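Local coordinates for protein methylenetetrahydrofolate--tRNA-(uracil-5-)-methyltransferase TrmFO (Thermus thermophilus, PDB 3G5Q) that probably catalyses the folate-dependent, FAD-requiring methylation of uridine 54 in tRNA to 5-methyluridine, with NADH or NADPH as reductant, at residues 3-8 with 26-31; 122-127 with 143-148; 321-326 with 377-382. One frame throughout, in Å; residues are numbered along the deposited sequence.

Contact 1: 3-8 with 26-31; sequences RVNVVG and PVRLFE. With FAD (flavin-adenine dinucleotide), chain B.
Glu31 OE2, 3.9 Å from Gly8 C, is gripped by FAD O3B (2.6 Å) and by Ala9 N, while OE1 of the same carboxylate accepts from FAD O2B (2.6 Å) and forms a salt bridge with Arg33. An acidic residue at the end of the second strand that binds the adenosine ribose is characteristic of Rossmann-type dinucleotide folds, here the beta-alpha-beta unit of strand 4-7, helix 11-22 and strand 27-30. The strands run parallel in register, Val4 beside Val27 through Val7 beside Phe30. Their backbone bonds alternate from Val4 N to Pro26 O through to Gly8 N to Phe30 O (2.8 Å). Gly8 begins the predicted FAD-binding GxGxxG motif; its CA comes to 3.3 Å from FAD O4B, where a CB would clash. On the face toward helix 11-22, Val6 CG1 packs on Leu29 CD1 and Val6 CG2 on Val27 CG1, and Leu20 lies against both Val6 and Val27. On the other face, Arg28 NH1 donates to Asn5 OD1 at 2.7 Å; the oxygen lies in the guanidinium plane, although the bond is bent to 142°. Asn5 OD1 and Val6 O also meet the edge of the Phe30 ring. At the N-terminal end of the pair, Arg3 turns at chi3 (-69°) and lays a guanidinium face over Pro26 CB, while its CD covers part of an Arg28 guanidinium face. With an alanine at Arg3, Pro26 CB would probably lose the cover over it and Val27 O its side-chain donor. That donor, Arg3 NH2, sits 2.9 Å from Val27 O, which lies in the guanidinium plane, whereas NH2 stands well above the carbonyl plane.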
loop_
_atom_site.group_PDB
_atom_site.type_symbol
_atom_site.label_atom_id
_atom_site.label_comp_id
_atom_site.label_asym_id
_atom_site.label_seq_id
_atom_site.Cartn_x
_atom_site.Cartn_y
_atom_site.Cartn_z
ATOM N N ARG A 3 -11.251 22.804 -15.148
ATOM C CA ARG A 3 -10.647 22.810 -13.825
ATOM C C ARG A 3 -10.864 21.438 -13.205
ATOM O O ARG A 3 -11.988 20.952 -13.164
ATOM C CB ARG A 3 -11.254 23.897 -12.932
ATOM C CG ARG A 3 -10.507 24.073 -11.610
ATOM C CD ARG A 3 -10.951 25.314 -10.828
ATOM N NE ARG A 3 -10.547 26.548 -11.492
ATOM C CZ ARG A 3 -9.441 27.230 -11.209
ATOM N NH1 ARG A 3 -9.160 28.337 -11.884
ATOM N NH2 ARG A 3 -8.615 26.812 -10.258
ATOM N N VAL A 4 -9.791 20.808 -12.746
ATOM C CA VAL A 4 -9.899 19.480 -12.140
ATOM C C VAL A 4 -10.076 19.539 -10.624
ATOM O O VAL A 4 -9.381 20.289 -9.946
ATOM C CB VAL A 4 -8.679 18.623 -12.456
ATOM C CG1 VAL A 4 -8.710 17.334 -11.629
ATOM C CG2 VAL A 4 -8.620 18.323 -13.954
ATOM N N ASN A 5 -11.007 18.742 -10.100
ATOM C CA ASN A 5 -11.207 18.647 -8.656
ATOM C C ASN A 5 -10.215 17.695 -7.984
ATOM O O ASN A 5 -9.935 16.611 -8.488
ATOM C CB ASN A 5 -12.637 18.198 -8.328
ATOM C CG ASN A 5 -13.694 19.057 -9.003
ATOM O OD1 ASN A 5 -13.768 20.262 -8.777
ATOM N ND2 ASN A 5 -14.526 18.430 -9.825
ATOM N N VAL A 6 -9.686 18.110 -6.841
ATOM C CA VAL A 6 -8.877 17.232 -6.007
ATOM C C VAL A 6 -9.470 17.289 -4.605
ATOM O O VAL A 6 -9.543 18.355 -3.994
ATOM C CB VAL A 6 -7.398 17.651 -5.987
ATOM C CG1 VAL A 6 -6.603 16.762 -5.028
ATOM C CG2 VAL A 6 -6.789 17.591 -7.404
ATOM N N VAL A 7 -9.947 16.154 -4.113
ATOM C CA VAL A 7 -10.617 16.132 -2.823
ATOM C C VAL A 7 -9.683 15.581 -1.751
ATOM O O VAL A 7 -9.369 14.389 -1.739
ATOM C CB VAL A 7 -11.917 15.299 -2.862
ATOM C CG1 VAL A 7 -12.652 15.410 -1.547
ATOM C CG2 VAL A 7 -12.824 15.766 -4.016
ATOM N N GLY A 8 -9.229 16.470 -0.876
ATOM C CA GLY A 8 -8.328 16.124 0.207
ATOM C C GLY A 8 -6.954 16.704 -0.052
ATOM O O GLY A 8 -6.372 16.460 -1.101
ATOM N N PRO A 26 -5.702 23.778 -14.304
ATOM C CA PRO A 26 -6.251 24.465 -13.130
ATOM C C PRO A 26 -6.880 23.458 -12.179
ATOM O O PRO A 26 -7.426 22.456 -12.640
ATOM C CB PRO A 26 -7.342 25.376 -13.714
ATOM C CG PRO A 26 -7.229 25.275 -15.209
ATOM C CD PRO A 26 -6.504 24.008 -15.517
ATOM N N VAL A 27 -6.819 23.732 -10.880
ATOM C CA VAL A 27 -7.274 22.781 -9.871
ATOM C C VAL A 27 -8.248 23.422 -8.901
ATOM O O VAL A 27 -8.086 24.580 -8.519
ATOM C CB VAL A 27 -6.082 22.219 -9.043
ATOM C CG1 VAL A 27 -6.581 21.347 -7.870
ATOM C CG2 VAL A 27 -5.115 21.448 -9.920
ATOM N N ARG A 28 -9.261 22.666 -8.499
ATOM C CA ARG A 28 -10.074 23.046 -7.359
ATOM C C ARG A 28 -9.803 22.041 -6.235
ATOM O O ARG A 28 -10.223 20.888 -6.316
ATOM C CB ARG A 28 -11.556 23.046 -7.721
ATOM C CG ARG A 28 -12.439 23.585 -6.620
ATOM C CD ARG A 28 -13.900 23.559 -7.038
ATOM N NE ARG A 28 -14.186 24.424 -8.182
ATOM C CZ ARG A 28 -14.327 24.005 -9.441
ATOM N NH1 ARG A 28 -14.187 22.717 -9.757
ATOM N NH2 ARG A 28 -14.600 24.883 -10.399
ATOM N N LEU A 29 -9.096 22.491 -5.202
ATOM C CA LEU A 29 -8.653 21.626 -4.110
ATOM C C LEU A 29 -9.548 21.772 -2.885
ATOM O O LEU A 29 -9.581 22.823 -2.246
ATOM C CB LEU A 29 -7.194 21.935 -3.748
ATOM C CG LEU A 29 -6.512 21.138 -2.622
ATOM C CD1 LEU A 29 -6.451 19.644 -2.931
ATOM C CD2 LEU A 29 -5.122 21.674 -2.351
ATOM N N PHE A 30 -10.287 20.716 -2.573
ATOM C CA PHE A 30 -11.153 20.708 -1.406
ATOM C C PHE A 30 -10.399 20.165 -0.202
ATOM O O PHE A 30 -9.715 19.141 -0.288
ATOM C CB PHE A 30 -12.384 19.841 -1.655
ATOM C CG PHE A 30 -13.258 20.319 -2.781
ATOM C CD1 PHE A 30 -12.972 19.977 -4.097
ATOM C CD2 PHE A 30 -14.375 21.099 -2.525
ATOM C CE1 PHE A 30 -13.778 20.410 -5.130
ATOM C CE2 PHE A 30 -15.192 21.534 -3.555
ATOM C CZ PHE A 30 -14.896 21.186 -4.859
ATOM N N GLU A 31 -10.511 20.856 0.922
ATOM C CA GLU A 31 -9.981 20.350 2.181
ATOM C C GLU A 31 -10.934 20.763 3.299
ATOM O O GLU A 31 -11.202 21.950 3.487
ATOM C CB GLU A 31 -8.564 20.868 2.430
ATOM C CG GLU A 31 -8.043 20.594 3.847
ATOM C CD GLU A 31 -8.045 19.111 4.219
ATOM O OE1 GLU A 31 -8.692 18.744 5.221
ATOM O OE2 GLU A 31 -7.381 18.313 3.522
HETATM P PA FAD B . -4.213 12.278 4.474
HETATM O O1A FAD B . -4.915 12.017 5.782
HETATM O O2A FAD B . -2.788 12.751 4.637
HETATM O O5B FAD B . -5.058 13.353 3.614
HETATM C C5B FAD B . -6.473 13.246 3.476
HETATM C C4B FAD B . -7.089 14.642 3.578
HETATM O O4B FAD B . -8.441 14.651 3.150
HETATM C C3B FAD B . -7.077 15.154 5.018
HETATM O O3B FAD B . -6.431 16.407 5.018
HETATM C C2B FAD B . -8.549 15.252 5.397
HETATM O O2B FAD B . -8.851 16.357 6.198
HETATM C C1B FAD B . -9.230 15.415 4.054
HETATM N N9A FAD B . -10.617 14.921 3.967
HETATM C C8A FAD B . -11.144 13.739 4.422
HETATM N N7A FAD B . -12.445 13.688 4.063
HETATM C C5A FAD B . -12.761 14.811 3.376
HETATM C C6A FAD B . -13.941 15.274 2.788
HETATM N N6A FAD B . -15.025 14.503 2.690
HETATM N N1A FAD B . -13.929 16.484 2.147
HETATM C C2A FAD B . -12.778 17.234 2.098
HETATM N N3A FAD B . -11.616 16.782 2.683
HETATM C C4A FAD B . -11.612 15.587 3.311
HETATM N N1 FAD B . 2.155 6.742 7.464
HETATM C C2 FAD B . 3.523 6.569 7.543
HETATM O O2 FAD B . 4.179 6.423 6.519
HETATM N N3 FAD B . 4.160 6.548 8.764
HETATM C C4 FAD B . 3.419 6.710 9.920
HETATM O O4 FAD B . 3.967 6.691 11.019
HETATM C C4X FAD B . 2.045 6.881 9.840
HETATM N N5 FAD B . 1.316 7.035 10.997
HETATM C C5X FAD B . -0.046 7.212 10.930
HETATM C C6 FAD B . -0.761 7.378 12.117
HETATM C C7 FAD B . -2.138 7.571 12.078
HETATM C C7M FAD B . -2.917 7.738 13.352
HETATM C C8 FAD B . -2.797 7.595 10.849
HETATM C C8M FAD B . -4.293 7.796 10.820
HETATM C C9 FAD B . -2.075 7.426 9.664
HETATM C C9A FAD B . -0.689 7.238 9.690
HETATM N N10 FAD B . 0.037 7.062 8.509
HETATM C C10 FAD B . 1.409 6.908 8.602
HETATM C "C1'" FAD B . -0.625 6.342 7.356
HETATM C "C2'" FAD B . -0.709 7.191 6.074
HETATM O "O2'" FAD B . 0.471 7.027 5.306
HETATM C "C3'" FAD B . -0.967 8.681 6.374
HETATM O "O3'" FAD B . -2.257 8.785 6.949
HETATM C "C4'" FAD B . -0.844 9.569 5.114
HETATM O "O4'" FAD B . -0.988 10.946 5.419
HETATM C "C5'" FAD B . -1.880 9.197 4.059
HETATM O "O5'" FAD B . -1.908 10.161 3.023
HETATM P P FAD B . -3.317 10.587 2.382
HETATM O O1P FAD B . -3.920 9.399 1.668
HETATM O O2P FAD B . -3.088 11.776 1.495
HETATM O O3P FAD B . -4.315 10.913 3.617
#

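Contact 2: 122-127 with 143-148; sequences REIPPG and EALKRR
Ile124 CD1 reaches the helix at Arg148, touching the aliphatic CD at 3.7 Å and coming obliquely to the guanidinium, with NH1 at 3.9 Å. The two side chains cross at about a right angle. Ile124 has CG1 beside its backbone N (chi1 -55°) and chi2 extended, which carries the methyl out to the helix; there it also meets Leu145 CD2 at 4.2 Å. One helical turn before Arg148, Ala144 turns its small CB toward the loop and packs on Arg122 O at 3.6 Å, with Glu123 CA a little farther off. Here the irregular chain of 122-124 passes close to helix 139-149. No hydrogen bond joins the two segments, so the contact rests on van der Waals packing centred on Ile124 and the buried Ala144 and Leu145. The solvent side is looser: Glu123, Arg147 and Arg148 are all exposed residues, and Glu123 OE1 and Arg147 NH2 remain 5.3 Å apart, too far for a salt bridge. Segment 122-127 links strand 114-117 to strand 129-131 of the parallel sheet, and its Pro125 rests on Asn5 and Val7 of strand 4-7. On the helix, Lys146 packs against Leu154 and Tyr156 of strand 154-165, while Glu143 bonds the Tyr156 hydroxyl, tying the helix to the neighbouring antiparallel sheet.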
loop_
_atom_site.group_PDB
_atom_site.type_symbol
_atom_site.label_atom_id
_atom_site.label_comp_id
_atom_site.label_asym_id
_atom_site.label_seq_id
_atom_site.Cartn_x
_atom_site.Cartn_y
_atom_site.Cartn_z
ATOM N N ARG A 122 -19.242 16.004 0.396
ATOM C CA ARG A 122 -20.167 14.992 0.890
ATOM C C ARG A 122 -20.687 14.079 -0.208
ATOM O O ARG A 122 -21.176 12.990 0.071
ATOM C CB ARG A 122 -21.321 15.650 1.659
ATOM C CG ARG A 122 -20.843 16.442 2.878
ATOM C CD ARG A 122 -21.987 17.223 3.552
ATOM N NE ARG A 122 -23.064 16.324 3.944
ATOM C CZ ARG A 122 -23.093 15.635 5.079
ATOM N NH1 ARG A 122 -22.109 15.747 5.971
ATOM N NH2 ARG A 122 -24.113 14.831 5.323
ATOM N N GLU A 123 -20.565 14.532 -1.452
ATOM C CA GLU A 123 -20.880 13.720 -2.623
ATOM C C GLU A 123 -19.697 13.822 -3.585
ATOM O O GLU A 123 -18.978 14.819 -3.575
ATOM C CB GLU A 123 -22.144 14.249 -3.325
ATOM C CG GLU A 123 -23.429 14.135 -2.508
ATOM C CD GLU A 123 -23.643 15.324 -1.582
ATOM O OE1 GLU A 123 -24.322 15.155 -0.543
ATOM O OE2 GLU A 123 -23.139 16.430 -1.892
ATOM N N ILE A 124 -19.486 12.808 -4.415
ATOM C CA ILE A 124 -18.437 12.895 -5.431
ATOM C C ILE A 124 -18.711 14.066 -6.370
ATOM O O ILE A 124 -19.769 14.125 -6.992
ATOM C CB ILE A 124 -18.357 11.611 -6.285
ATOM C CG1 ILE A 124 -18.181 10.374 -5.403
ATOM C CG2 ILE A 124 -17.202 11.711 -7.278
ATOM C CD1 ILE A 124 -18.521 9.068 -6.098
ATOM N N PRO A 125 -17.762 15.010 -6.468
ATOM C CA PRO A 125 -17.896 16.144 -7.391
ATOM C C PRO A 125 -17.968 15.673 -8.837
ATOM O O PRO A 125 -17.308 14.697 -9.181
ATOM C CB PRO A 125 -16.603 16.940 -7.165
ATOM C CG PRO A 125 -16.149 16.550 -5.791
ATOM C CD PRO A 125 -16.568 15.119 -5.610
ATOM N N PRO A 126 -18.765 16.351 -9.679
ATOM C CA PRO A 126 -18.825 15.967 -11.098
ATOM C C PRO A 126 -17.576 16.425 -11.857
ATOM O O PRO A 126 -16.839 17.273 -11.356
ATOM C CB PRO A 126 -20.062 16.716 -11.614
ATOM C CG PRO A 126 -20.228 17.889 -10.691
ATOM C CD PRO A 126 -19.607 17.521 -9.364
ATOM N N GLY A 127 -17.348 15.882 -13.049
ATOM C CA GLY A 127 -16.217 16.296 -13.857
ATOM C C GLY A 127 -14.986 15.433 -13.634
ATOM O O GLY A 127 -15.087 14.265 -13.258
ATOM N N GLU A 143 -19.661 6.981 2.648
ATOM C CA GLU A 143 -20.981 6.429 2.336
ATOM C C GLU A 143 -21.408 6.734 0.896
ATOM O O GLU A 143 -22.080 5.921 0.264
ATOM C CB GLU A 143 -22.033 6.907 3.346
ATOM C CG GLU A 143 -21.865 6.326 4.760
ATOM C CD GLU A 143 -21.947 4.795 4.794
ATOM O OE1 GLU A 143 -22.884 4.232 4.191
ATOM O OE2 GLU A 143 -21.079 4.153 5.429
ATOM N N ALA A 144 -21.017 7.898 0.380
ATOM C CA ALA A 144 -21.256 8.226 -1.018
ATOM C C ALA A 144 -20.504 7.264 -1.954
ATOM O O ALA A 144 -21.041 6.825 -2.961
ATOM C CB ALA A 144 -20.862 9.668 -1.302
ATOM N N LEU A 145 -19.262 6.935 -1.617
ATOM C CA LEU A 145 -18.509 5.964 -2.407
ATOM C C LEU A 145 -19.160 4.579 -2.378
ATOM O O LEU A 145 -19.184 3.885 -3.382
ATOM C CB LEU A 145 -17.054 5.891 -1.935
ATOM C CG LEU A 145 -16.208 7.085 -2.386
ATOM C CD1 LEU A 145 -15.032 7.326 -1.458
ATOM C CD2 LEU A 145 -15.734 6.860 -3.827
ATOM N N LYS A 146 -19.695 4.182 -1.230
ATOM C CA LYS A 146 -20.362 2.894 -1.124
ATOM C C LYS A 146 -21.637 2.879 -1.940
ATOM O O LYS A 146 -21.936 1.884 -2.607
ATOM C CB LYS A 146 -20.675 2.550 0.335
ATOM C CG LYS A 146 -19.493 1.908 1.066
ATOM C CD LYS A 146 -19.669 1.961 2.577
ATOM C CE LYS A 146 -20.893 1.180 3.032
ATOM N NZ LYS A 146 -20.827 0.895 4.499
ATOM N N ARG A 147 -22.386 3.981 -1.881
ATOM C CA ARG A 147 -23.649 4.080 -2.593
ATOM C C ARG A 147 -23.359 3.922 -4.061
ATOM O O ARG A 147 -24.094 3.244 -4.786
ATOM C CB ARG A 147 -24.337 5.435 -2.360
ATOM C CG ARG A 147 -25.247 5.510 -1.140
ATOM C CD ARG A 147 -26.208 6.717 -1.220
ATOM N NE ARG A 147 -25.514 7.987 -1.454
ATOM C CZ ARG A 147 -24.955 8.724 -0.500
ATOM N NH1 ARG A 147 -24.994 8.326 0.767
ATOM N NH2 ARG A 147 -24.353 9.865 -0.812
ATOM N N ARG A 148 -22.278 4.550 -4.504
ATOM C CA ARG A 148 -22.007 4.599 -5.935
ATOM C C ARG A 148 -21.364 3.334 -6.473
ATOM O O ARG A 148 -21.649 2.936 -7.601
ATOM C CB ARG A 148 -21.151 5.810 -6.312
ATOM C CG ARG A 148 -20.778 5.794 -7.785
ATOM C CD ARG A 148 -20.741 7.188 -8.373
ATOM N NE ARG A 148 -20.451 7.136 -9.798
ATOM C CZ ARG A 148 -19.800 8.080 -10.473
ATOM N NH1 ARG A 148 -19.352 9.169 -9.856
ATOM N NH2 ARG A 148 -19.589 7.923 -11.770
#

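Contact 3: 321-326 with 377-382; sequences ETLEFR and GLVRYL
Residues 321-326, the turn leading into strand 331-333 at an edge of the parallel FAD-domain sheet, pack on helix 374-384. Leu323 supplies the apolar part: its CD2 meets Leu382 CD1 at 3.8 Å and Val379 CG1 at 4.1 Å. One methyl, CD2, thus touches two helix residues three positions apart. The Leu323 side chain crosses that of Val379 at about a right angle and meets that of Leu382 obliquely. Leu352 of helix 343-361 touches both Leu323 and Val379, closing this small apolar cluster. Thr322 opens an ST turn in which OG1 accepts from Glu324 N (3.3 Å), while Thr322 O bonds Asn356 of helix 343-361. Within this turn Leu323 has a left-handed backbone (phi 74°, psi 3°). Val379 also packs on the Glu321 backbone, at its carbonyl O. Glu321 lays its CG on Arg380 CA at 3.8 Å, and its carboxylate does not pair with Arg380: OE1 stays 6.2 Å from NE. The Arg380 guanidinium turns instead to the carbonyls of Pro369 and Gly376 through NH1. No hydrogen bond crosses between the segments. Val379 places CG2 between its backbone N and carbonyl carbon (chi1 -63° for CG1), and that methyl lies 3.3 Å from Glu321 O.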
loop_
_atom_site.group_PDB
_atom_site.type_symbol
_atom_site.label_atom_id
_atom_site.label_comp_id
_atom_site.label_asym_id
_atom_site.label_seq_id
_atom_site.Cartn_x
_atom_site.Cartn_y
_atom_site.Cartn_z
ATOM N N GLU A 321 -4.475 0.396 -13.224
ATOM C CA GLU A 321 -3.082 0.737 -12.910
ATOM C C GLU A 321 -2.833 2.240 -13.043
ATOM O O GLU A 321 -1.870 2.781 -12.507
ATOM C CB GLU A 321 -2.124 -0.000 -13.862
ATOM C CG GLU A 321 -2.072 -1.521 -13.674
ATOM C CD GLU A 321 -3.170 -2.266 -14.444
ATOM O OE1 GLU A 321 -3.112 -3.514 -14.507
ATOM O OE2 GLU A 321 -4.084 -1.613 -14.992
ATOM N N THR A 322 -3.695 2.900 -13.796
ATOM C CA THR A 322 -3.624 4.339 -14.001
ATOM C C THR A 322 -4.205 5.088 -12.796
ATOM O O THR A 322 -4.082 6.314 -12.685
ATOM C CB THR A 322 -4.473 4.685 -15.214
ATOM O OG1 THR A 322 -5.790 4.171 -14.994
ATOM C CG2 THR A 322 -3.895 4.024 -16.477
ATOM N N LEU A 323 -4.835 4.332 -11.899
ATOM C CA LEU A 323 -5.562 4.876 -10.742
ATOM C C LEU A 323 -6.900 5.520 -11.108
ATOM O O LEU A 323 -7.582 6.080 -10.255
ATOM C CB LEU A 323 -4.700 5.839 -9.920
ATOM C CG LEU A 323 -3.463 5.171 -9.320
ATOM C CD1 LEU A 323 -2.607 6.187 -8.591
ATOM C CD2 LEU A 323 -3.863 4.006 -8.398
ATOM N N GLU A 324 -7.263 5.444 -12.381
ATOM C CA GLU A 324 -8.597 5.820 -12.818
ATOM C C GLU A 324 -9.569 4.699 -12.472
ATOM O O GLU A 324 -9.244 3.513 -12.637
ATOM C CB GLU A 324 -8.609 6.026 -14.335
ATOM C CG GLU A 324 -9.894 6.681 -14.861
ATOM C CD GLU A 324 -9.814 6.964 -16.351
ATOM O OE1 GLU A 324 -8.944 6.367 -17.025
ATOM O OE2 GLU A 324 -10.620 7.776 -16.842
ATOM N N PHE A 325 -10.754 5.057 -11.996
ATOM C CA PHE A 325 -11.788 4.058 -11.738
ATOM C C PHE A 325 -12.114 3.345 -13.044
ATOM O O PHE A 325 -12.330 4.000 -14.055
ATOM C CB PHE A 325 -13.056 4.719 -11.180
ATOM C CG PHE A 325 -13.011 4.975 -9.698
ATOM C CD1 PHE A 325 -12.275 6.028 -9.185
ATOM C CD2 PHE A 325 -13.712 4.162 -8.820
ATOM C CE1 PHE A 325 -12.234 6.269 -7.814
ATOM C CE2 PHE A 325 -13.675 4.394 -7.448
ATOM C CZ PHE A 325 -12.938 5.454 -6.946
ATOM N N ARG A 326 -12.148 2.011 -13.023
ATOM C CA ARG A 326 -12.436 1.231 -14.234
ATOM C C ARG A 326 -13.831 1.507 -14.803
ATOM O O ARG A 326 -14.043 1.417 -16.008
ATOM C CB ARG A 326 -12.277 -0.273 -13.977
ATOM C CG ARG A 326 -10.922 -0.645 -13.394
ATOM C CD ARG A 326 -10.520 -2.066 -13.722
ATOM N NE ARG A 326 -11.311 -3.052 -13.001
ATOM C CZ ARG A 326 -10.907 -3.675 -11.897
ATOM N NH1 ARG A 326 -9.711 -3.418 -11.377
ATOM N NH2 ARG A 326 -11.697 -4.574 -11.321
ATOM N N GLY A 377 5.270 -1.093 -9.832
ATOM C CA GLY A 377 4.934 -2.327 -9.146
ATOM C C GLY A 377 3.783 -2.121 -8.176
ATOM O O GLY A 377 2.918 -2.981 -8.025
ATOM N N LEU A 378 3.770 -0.969 -7.518
ATOM C CA LEU A 378 2.733 -0.655 -6.554
ATOM C C LEU A 378 1.334 -0.519 -7.202
ATOM O O LEU A 378 0.367 -1.080 -6.701
ATOM C CB LEU A 378 3.101 0.620 -5.790
ATOM C CG LEU A 378 2.152 1.069 -4.673
ATOM C CD1 LEU A 378 2.080 0.017 -3.587
ATOM C CD2 LEU A 378 2.612 2.407 -4.090
ATOM N N VAL A 379 1.220 0.221 -8.304
ATOM C CA VAL A 379 -0.101 0.425 -8.913
ATOM C C VAL A 379 -0.598 -0.830 -9.647
ATOM O O VAL A 379 -1.801 -1.067 -9.748
ATOM C CB VAL A 379 -0.178 1.684 -9.808
ATOM C CG1 VAL A 379 0.059 2.949 -8.967
ATOM C CG2 VAL A 379 0.814 1.600 -10.979
ATOM N N ARG A 380 0.331 -1.642 -10.132
ATOM C CA ARG A 380 -0.036 -2.919 -10.735
ATOM C C ARG A 380 -0.686 -3.782 -9.681
ATOM O O ARG A 380 -1.691 -4.436 -9.930
ATOM C CB ARG A 380 1.200 -3.630 -11.308
ATOM C CG ARG A 380 1.514 -3.195 -12.721
ATOM C CD ARG A 380 2.877 -3.675 -13.183
ATOM N NE ARG A 380 3.090 -3.257 -14.561
ATOM C CZ ARG A 380 3.371 -2.010 -14.920
ATOM N NH1 ARG A 380 3.508 -1.069 -13.997
ATOM N NH2 ARG A 380 3.527 -1.705 -16.199
ATOM N N TYR A 381 -0.115 -3.763 -8.485
ATOM C CA TYR A 381 -0.660 -4.543 -7.391
ATOM C C TYR A 381 -2.057 -4.047 -6.997
ATOM O O TYR A 381 -2.970 -4.846 -6.834
ATOM C CB TYR A 381 0.290 -4.517 -6.201
ATOM C CG TYR A 381 -0.157 -5.374 -5.058
ATOM C CD1 TYR A 381 0.297 -6.683 -4.922
ATOM C CD2 TYR A 381 -1.033 -4.879 -4.101
ATOM C CE1 TYR A 381 -0.118 -7.472 -3.855
ATOM C CE2 TYR A 381 -1.451 -5.661 -3.034
ATOM C CZ TYR A 381 -0.992 -6.952 -2.918
ATOM O OH TYR A 381 -1.401 -7.728 -1.851
ATOM N N LEU A 382 -2.215 -2.736 -6.837
ATOM C CA LEU A 382 -3.531 -2.158 -6.551
ATOM C C LEU A 382 -4.564 -2.626 -7.575
ATOM O O LEU A 382 -5.678 -2.987 -7.215
ATOM C CB LEU A 382 -3.486 -0.622 -6.544
ATOM C CG LEU A 382 -2.608 0.079 -5.494
ATOM C CD1 LEU A 382 -2.691 1.587 -5.675
ATOM C CD2 LEU A 382 -3.019 -0.308 -4.071
#

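In the fold
Along the chain the three contacts follow one another without overlap. Contacts 1 and 2 share the parallel sheet ordered 114-117, 27-30, 4-7, 129-131, 331-333: contact 1 pairs two of its inner strands, and the loop of contact 2 joins an outermost strand to 129-131. Their centres lie about 15 Å apart, and they touch at Asn5, whose ND2 lies near Pro126 O. Contact 3 lies about 21 Å from contact 1 and 20 Å from contact 2, centre to centre; its loop leads into strand 331-333, at the opposite edge of that sheet. Contact 1 forms part of the FAD-binding sheet itself, while contacts 2 and 3 set helices 139-149 and 374-384 against loops that lead into its strands.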